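Local atomic coordinates of protein adenylyltransferase MntA (Shewanella oneidensis MR-1, PDB entry 6M6U), a protein that neutralises its cognate toxin HepT by transferring up to three AMP units from ATP to a tyrosine of the toxin, using magnesium. Residues K8-L13 with Q92-Q97; L12-D15 with K19-L22. The protein carries 2 engineered substitutions. One frame throughout, in Å; residues are numbered along the deposited sequence.

Interaction 1 (K8-L13 with Q92-Q97)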
ATOM      1  N   LYS E   8     -25.197  17.034   6.844  1.00 45.71           N
ATOM      2  CA  LYS E   8     -24.699  16.836   5.490  1.00 49.29           C
ATOM      3  C   LYS E   8     -24.691  15.356   5.127  1.00 49.01           C
ATOM      4  O   LYS E   8     -25.041  14.985   4.001  1.00 48.36           O
ATOM      5  CB  LYS E   8     -23.299  17.438   5.362  1.00 51.82           C
ATOM      6  CG  LYS E   8     -22.867  17.746   3.942  1.00 61.39           C
ATOM      7  CD  LYS E   8     -21.407  18.215   3.902  1.00 68.09           C
ATOM      8  CE  LYS E   8     -21.191  19.467   4.742  1.00 68.99           C
ATOM      9  NZ  LYS E   8     -19.825  20.035   4.554  1.00 70.18           N
ATOM     10  N   ILE E   9     -24.295  14.499   6.075  1.00 47.93           N
ATOM     11  CA  ILE E   9     -24.333  13.056   5.860  1.00 44.24           C
ATOM     12  C   ILE E   9     -25.754  12.602   5.556  1.00 44.38           C
ATOM     13  O   ILE E   9     -25.994  11.833   4.617  1.00 47.88           O
ATOM     14  CB  ILE E   9     -23.767  12.318   7.087  1.00 40.39           C
ATOM     15  CG1 ILE E   9     -22.252  12.502   7.167  1.00 42.80           C
ATOM     16  CG2 ILE E   9     -24.161  10.835   7.051  1.00 30.13           C
ATOM     17  CD1 ILE E   9     -21.614  11.845   8.369  1.00 44.23           C
ATOM     18  N   ILE E  10     -26.716  13.072   6.350  1.00 42.64           N
ATOM     19  CA  ILE E  10     -28.098  12.630   6.195  1.00 45.08           C
ATOM     20  C   ILE E  10     -28.643  13.052   4.836  1.00 47.24           C
ATOM     21  O   ILE E  10     -29.239  12.247   4.109  1.00 49.60           O
ATOM     22  CB  ILE E  10     -28.962  13.167   7.351  1.00 42.57           C
ATOM     23  CG1 ILE E  10     -28.525  12.518   8.665  1.00 43.60           C
ATOM     24  CG2 ILE E  10     -30.449  12.923   7.078  1.00 36.27           C
ATOM     25  CD1 ILE E  10     -29.044  13.218   9.903  1.00 49.58           C
ATOM     26  N   LYS E  11     -28.433  14.316   4.464  1.00 48.14           N
ATOM     27  CA  LYS E  11     -28.984  14.808   3.205  1.00 51.48           C
ATOM     28  C   LYS E  11     -28.398  14.058   2.014  1.00 49.60           C
ATOM     29  O   LYS E  11     -29.134  13.616   1.124  1.00 50.40           O
ATOM     30  CB  LYS E  11     -28.743  16.310   3.064  1.00 56.52           C
ATOM     31  CG  LYS E  11     -29.154  16.836   1.698  1.00 61.20           C
ATOM     32  CD  LYS E  11     -29.131  18.351   1.615  1.00 64.27           C
ATOM     33  CE  LYS E  11     -29.556  18.803   0.224  1.00 66.22           C
ATOM     34  NZ  LYS E  11     -30.800  18.094  -0.213  1.00 65.77           N
ATOM     35  N   LEU E  12     -27.072  13.901   1.987  1.00 45.02           N
ATOM     36  CA  LEU E  12     -26.419  13.225   0.866  1.00 44.65           C
ATOM     37  C   LEU E  12     -26.948  11.809   0.673  1.00 41.64           C
ATOM     38  O   LEU E  12     -27.220  11.390  -0.458  1.00 42.68           O
ATOM     39  CB  LEU E  12     -24.909  13.195   1.081  1.00 46.59           C
ATOM     40  CG  LEU E  12     -24.181  14.494   0.758  1.00 59.82           C
ATOM     41  CD1 LEU E  12     -22.744  14.423   1.260  1.00 62.49           C
ATOM     42  CD2 LEU E  12     -24.212  14.741  -0.745  1.00 63.90           C
ATOM     43  N   LEU E  13     -27.094  11.054   1.763  1.00 37.84           N
ATOM     44  CA  LEU E  13     -27.575   9.681   1.639  1.00 42.11           C
ATOM     45  C   LEU E  13     -29.057   9.643   1.281  1.00 42.51           C
ATOM     46  O   LEU E  13     -29.475   8.840   0.441  1.00 50.99           O
ATOM     47  CB  LEU E  13     -27.312   8.908   2.932  1.00 42.74           C
ATOM     48  CG  LEU E  13     -25.844   8.778   3.349  1.00 41.93           C
ATOM     49  CD1 LEU E  13     -25.737   8.136   4.725  1.00 45.44           C
ATOM     50  CD2 LEU E  13     -25.049   7.984   2.318  1.00 36.87           C
ATOM     51  N   GLN E  92     -27.628   6.172  15.672  1.00 44.80           N
ATOM     52  CA  GLN E  92     -28.618   6.301  14.614  1.00 40.66           C
ATOM     53  C   GLN E  92     -28.783   7.764  14.225  1.00 46.14           C
ATOM     54  O   GLN E  92     -29.104   8.608  15.070  1.00 49.59           O
ATOM     55  CB  GLN E  92     -29.954   5.717  15.057  1.00 35.27           C
ATOM     56  CG  GLN E  92     -31.065   6.013  14.074  1.00 35.77           C
ATOM     57  CD  GLN E  92     -32.341   5.272  14.384  1.00 43.82           C
ATOM     58  OE1 GLN E  92     -32.516   4.748  15.487  1.00 49.36           O
ATOM     59  NE2 GLN E  92     -33.248   5.224  13.414  1.00 39.87           N
ATOM     60  N   LEU E  93     -28.577   8.067  12.943  1.00 47.81           N
ATOM     61  CA  LEU E  93     -28.732   9.428  12.445  1.00 47.02           C
ATOM     62  C   LEU E  93     -30.078   9.677  11.777  1.00 47.51           C
ATOM     63  O   LEU E  93     -30.489  10.838  11.666  1.00 51.87           O
ATOM     64  CB  LEU E  93     -27.615   9.764  11.449  1.00 45.85           C
ATOM     65  CG  LEU E  93     -26.163   9.678  11.926  1.00 43.71           C
ATOM     66  CD1 LEU E  93     -25.224  10.152  10.826  1.00 37.76           C
ATOM     67  CD2 LEU E  93     -25.965  10.499  13.194  1.00 46.77           C
ATOM     68  N   TRP E  94     -30.772   8.627  11.339  1.00 43.30           N
ATOM     69  CA  TRP E  94     -32.021   8.788  10.611  1.00 41.93           C
ATOM     70  C   TRP E  94     -32.763   7.457  10.611  1.00 44.57           C
ATOM     71  O   TRP E  94     -32.169   6.396  10.811  1.00 50.20           O
ATOM     72  CB  TRP E  94     -31.760   9.280   9.180  1.00 44.66           C
ATOM     73  CG  TRP E  94     -32.996   9.668   8.432  1.00 46.69           C
ATOM     74  CD1 TRP E  94     -33.618  10.886   8.438  1.00 45.24           C
ATOM     75  CD2 TRP E  94     -33.763   8.831   7.564  1.00 47.65           C
ATOM     76  NE1 TRP E  94     -34.728  10.855   7.629  1.00 44.23           N
ATOM     77  CE2 TRP E  94     -34.837   9.604   7.080  1.00 48.62           C
ATOM     78  CE3 TRP E  94     -33.648   7.501   7.154  1.00 52.78           C
ATOM     79  CZ2 TRP E  94     -35.791   9.089   6.207  1.00 55.59           C
ATOM     80  CZ3 TRP E  94     -34.594   6.992   6.286  1.00 60.36           C
ATOM     81  CH2 TRP E  94     -35.652   7.783   5.822  1.00 61.08           C
ATOM     82  N   GLY E  95     -34.067   7.528  10.385  1.00 45.94           N
ATOM     83  CA  GLY E  95     -34.916   6.357  10.342  1.00 44.83           C
ATOM     84  C   GLY E  95     -35.791   6.244  11.584  1.00 51.24           C
ATOM     85  O   GLY E  95     -35.513   6.822  12.637  1.00 55.23           O
ATOM     86  N   THR E  96     -36.873   5.478  11.447  1.00 50.58           N
ATOM     87  CA  THR E  96     -37.798   5.335  12.562  1.00 50.83           C
ATOM     88  C   THR E  96     -37.164   4.529  13.692  1.00 52.79           C
ATOM     89  O   THR E  96     -36.228   3.746  13.496  1.00 49.94           O
ATOM     90  CB  THR E  96     -39.094   4.651  12.124  1.00 47.12           C
ATOM     91  OG1 THR E  96     -38.822   3.289  11.767  1.00 50.00           O
ATOM     92  CG2 THR E  96     -39.713   5.378  10.937  1.00 44.32           C
ATOM     93  N   GLN E  97     -37.691   4.735  14.900  1.00 54.10           N
ATOM     94  CA  GLN E  97     -37.260   3.917  16.024  1.00 53.44           C
ATOM     95  C   GLN E  97     -37.626   2.454  15.808  1.00 49.64           C
ATOM     96  O   GLN E  97     -36.878   1.559  16.216  1.00 50.56           O
ATOM     97  CB  GLN E  97     -37.871   4.445  17.325  1.00 61.37           C
ATOM     98  CG  GLN E  97     -37.404   3.713  18.580  1.00 70.73           C
ATOM     99  CD  GLN E  97     -35.917   3.895  18.848  1.00 78.99           C
ATOM    100  OE1 GLN E  97     -35.358   4.972  18.619  1.00 81.48           O
ATOM    101  NE2 GLN E  97     -35.269   2.839  19.333  1.00 79.54           N
TER
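Ile10 and Leu93 carry most of this contact, two apolar side chains passing at a slant between helix 6-16 and strand 91-94. The longer branch of Ile10, CG1 and CD1, does most of the work: CG1 lies 4.0 Å from Leu93 CB, and beyond it the terminal CD1 comes to 3.3 Å from Leu93 O, so the isoleucine rests on the strand backbone as well as on the side chain. Chi1 of -67° sets CG1 beside the backbone N and leaves CG2 anti to that nitrogen, facing Trp94. Behind this pair, on the buried side, Ile9 CG2 meets Leu93 CD1 at 4.0 Å; the Ile9 side chain also packs on Ile42 of strand 40-46 and Leu66 of helix 52-66.

This is the edge of a polymerase beta-type nucleotidyltransferase fold, in which the helix lies against a mixed sheet and 91-94 is an outermost strand within the chain. The short axes come within 8.9 Å, at an angle of 52°. Leu93 and Trp94 form a classic beta bulge opposite Ile23, and both point their CB atoms at the helix.

The outer side is looser. There Ile10 CG2 reaches Trp94 CD1 at 4.0 Å, coming obliquely to the indole, and little else of the ring meets segment 8-13. Past the bulge the chain departs towards helix 97-125, where the Thr96 hydroxyl caps the backbone N of Asp99. Gln92 folds back along this exit: its NE2 donates to Trp94 O at 3.1 Å, nearly straight at 165° but from above the carbonyl plane, and more weakly to Thr96 O.

Interaction 2 (L12-D15 with K19-L22)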
ATOM      1  N   LEU E  12     -27.072  13.901   1.987  1.00 45.02           N
ATOM      2  CA  LEU E  12     -26.419  13.225   0.866  1.00 44.65           C
ATOM      3  C   LEU E  12     -26.948  11.809   0.673  1.00 41.64           C
ATOM      4  O   LEU E  12     -27.220  11.390  -0.458  1.00 42.68           O
ATOM      5  CB  LEU E  12     -24.909  13.195   1.081  1.00 46.59           C
ATOM      6  CG  LEU E  12     -24.181  14.494   0.758  1.00 59.82           C
ATOM      7  CD1 LEU E  12     -22.744  14.423   1.260  1.00 62.49           C
ATOM      8  CD2 LEU E  12     -24.212  14.741  -0.745  1.00 63.90           C
ATOM      9  N   LEU E  13     -27.094  11.054   1.763  1.00 37.84           N
ATOM     10  CA  LEU E  13     -27.575   9.681   1.639  1.00 42.11           C
ATOM     11  C   LEU E  13     -29.057   9.643   1.281  1.00 42.51           C
ATOM     12  O   LEU E  13     -29.475   8.840   0.441  1.00 50.99           O
ATOM     13  CB  LEU E  13     -27.312   8.908   2.932  1.00 42.74           C
ATOM     14  CG  LEU E  13     -25.844   8.778   3.349  1.00 41.93           C
ATOM     15  CD1 LEU E  13     -25.737   8.136   4.725  1.00 45.44           C
ATOM     16  CD2 LEU E  13     -25.049   7.984   2.318  1.00 36.87           C
ATOM     17  N   ARG E  14     -29.866  10.501   1.906  1.00 42.47           N
ATOM     18  CA  ARG E  14     -31.279  10.568   1.547  1.00 48.00           C
ATOM     19  C   ARG E  14     -31.455  10.912   0.074  1.00 53.62           C
ATOM     20  O   ARG E  14     -32.272  10.299  -0.623  1.00 58.71           O
ATOM     21  CB  ARG E  14     -31.996  11.590   2.423  1.00 45.52           C
ATOM     22  CG  ARG E  14     -32.195  11.138   3.848  1.00 48.43           C
ATOM     23  CD  ARG E  14     -33.669  10.993   4.149  1.00 56.63           C
ATOM     24  NE  ARG E  14     -34.293  12.273   4.461  1.00 62.23           N
ATOM     25  CZ  ARG E  14     -35.587  12.531   4.301  1.00 65.48           C
ATOM     26  NH1 ARG E  14     -36.398  11.597   3.818  1.00 64.98           N
ATOM     27  NH2 ARG E  14     -36.069  13.724   4.616  1.00 66.12           N
ATOM     28  N   ASP E  15     -30.680  11.881  -0.421  1.00 52.23           N
ATOM     29  CA  ASP E  15     -30.781  12.290  -1.815  1.00 48.94           C
ATOM     30  C   ASP E  15     -30.295  11.222  -2.782  1.00 42.82           C
ATOM     31  O   ASP E  15     -30.671  11.263  -3.956  1.00 45.00           O
ATOM     32  CB  ASP E  15     -29.978  13.572  -2.063  1.00 52.49           C
ATOM     33  CG  ASP E  15     -30.536  14.773  -1.320  1.00 57.27           C
ATOM     34  OD1 ASP E  15     -31.590  14.641  -0.660  1.00 56.95           O
ATOM     35  OD2 ASP E  15     -29.916  15.856  -1.402  1.00 62.02           O
ATOM     36  N   LYS E  19     -35.448   4.561  -1.055  1.00 59.04           N
ATOM     37  CA  LYS E  19     -36.096   3.768  -0.007  1.00 62.75           C
ATOM     38  C   LYS E  19     -35.164   3.539   1.179  1.00 60.93           C
ATOM     39  O   LYS E  19     -35.134   2.457   1.771  1.00 59.18           O
ATOM     40  CB  LYS E  19     -36.606   2.438  -0.561  1.00 65.77           C
ATOM     41  CG  LYS E  19     -37.615   2.585  -1.681  1.00 73.15           C
ATOM     42  CD  LYS E  19     -37.768   1.282  -2.429  1.00 79.69           C
ATOM     43  CE  LYS E  19     -36.444   0.870  -3.049  1.00 85.12           C
ATOM     44  NZ  LYS E  19     -36.428  -0.575  -3.381  1.00 87.66           N
ATOM     45  N   LEU E  20     -34.393   4.568   1.521  1.00 57.83           N
ATOM     46  CA  LEU E  20     -33.512   4.503   2.678  1.00 49.62           C
ATOM     47  C   LEU E  20     -34.327   4.294   3.949  1.00 45.11           C
ATOM     48  O   LEU E  20     -35.437   4.812   4.084  1.00 45.89           O
ATOM     49  CB  LEU E  20     -32.695   5.787   2.770  1.00 47.78           C
ATOM     50  CG  LEU E  20     -31.562   5.880   3.783  1.00 47.30           C
ATOM     51  CD1 LEU E  20     -30.523   4.809   3.513  1.00 44.21           C
ATOM     52  CD2 LEU E  20     -30.943   7.266   3.687  1.00 48.75           C
ATOM     53  N   GLN E  21     -33.779   3.530   4.876  1.00 44.16           N
ATOM     54  CA  GLN E  21     -34.511   3.236   6.103  1.00 47.27           C
ATOM     55  C   GLN E  21     -33.735   3.574   7.364  1.00 46.86           C
ATOM     56  O   GLN E  21     -34.340   3.995   8.351  1.00 50.52           O
ATOM     57  CB  GLN E  21     -34.920   1.752   6.136  1.00 50.78           C
ATOM     58  CG  GLN E  21     -35.910   1.362   5.051  1.00 57.94           C
ATOM     59  CD  GLN E  21     -36.026  -0.140   4.872  1.00 64.11           C
ATOM     60  OE1 GLN E  21     -35.241  -0.906   5.432  1.00 68.98           O
ATOM     61  NE2 GLN E  21     -37.002  -0.568   4.082  1.00 65.71           N
ATOM     62  N   LEU E  22     -32.416   3.388   7.368  1.00 42.57           N
ATOM     63  CA  LEU E  22     -31.620   3.605   8.567  1.00 43.04           C
ATOM     64  C   LEU E  22     -30.266   4.174   8.179  1.00 44.01           C
ATOM     65  O   LEU E  22     -29.651   3.712   7.216  1.00 45.25           O
ATOM     66  CB  LEU E  22     -31.432   2.297   9.358  1.00 38.90           C
ATOM     67  CG  LEU E  22     -32.677   1.669   9.997  1.00 37.54           C
ATOM     68  CD1 LEU E  22     -32.430   0.213  10.366  1.00 43.24           C
ATOM     69  CD2 LEU E  22     -33.143   2.453  11.222  1.00 32.03           C
TER
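Leu20 is the centre of this contact, with one methyl, CD2, laid against the backbone of helix 6-16 between Leu13 and Arg14. CD2 stands 3.8 Å from Arg14 N and 3.9 Å from Leu13 C, so it sits over the peptide that joins these residues. The same methyl touches a side-chain carbon of each: Leu13 CB and Arg14 CG are both 4.1 Å from Leu20 CD2. One carbon of the strand residue thus serves two successive helix residues, by van der Waals packing alone.

Torsions explain the reach. Leu20 has CG anti to its backbone N, chi1 -171°, which extends the side chain from the start of the strand to the helix. For Leu13 it is the root of the side chain that meets Leu20, while its isopropyl end goes on into the interior.

Arg14 contributes the aliphatic base of its chain, crossing Leu20 at about a right angle. Bends at chi2 (-115°) and chi3 turn the rest of the chain away along the outside, so CG lies against Leu20 and the guanidinium has no part in the contact. This is the exposed side of the junction, whereas Leu13 is buried.

The two segments belong to a helix-turn-strand connection: only three residues separate them, and the chain doubles back from the end of helix 6-16 into strand 20-26. Leu13 packs inward against Ile42 and Val44 of strand 40-46 and against Leu58 and Leu62 of helix 52-66. Trp94 of strand 91-94 packs on both Arg14 and Leu20, while further along, Gln21 and Leu22 make a classic beta bulge opposite Leu45 of strand 40-46.

Both contacts seat helix 6-16 on the same sheet, interaction 1 against strand 91-94, an edge strand within this chain, and interaction 2 against its neighbour 20-26. Their centres lie about 7 Å apart, and Trp94 bridges them: its CZ3 comes to 3.2 Å from Leu20 O, while its CE2 lies 3.4 Å from Arg14 CD. Each contact is partly buried and apolar, with an inner residue, Ile9 or Leu13, leading to the core. Interaction 1 buries more surface, 175 against 109 Å², and joins segments far apart in sequence through several branched side chains. Interaction 2 is local, built on one methyl over a helix peptide, with an exposed arginine at its margin.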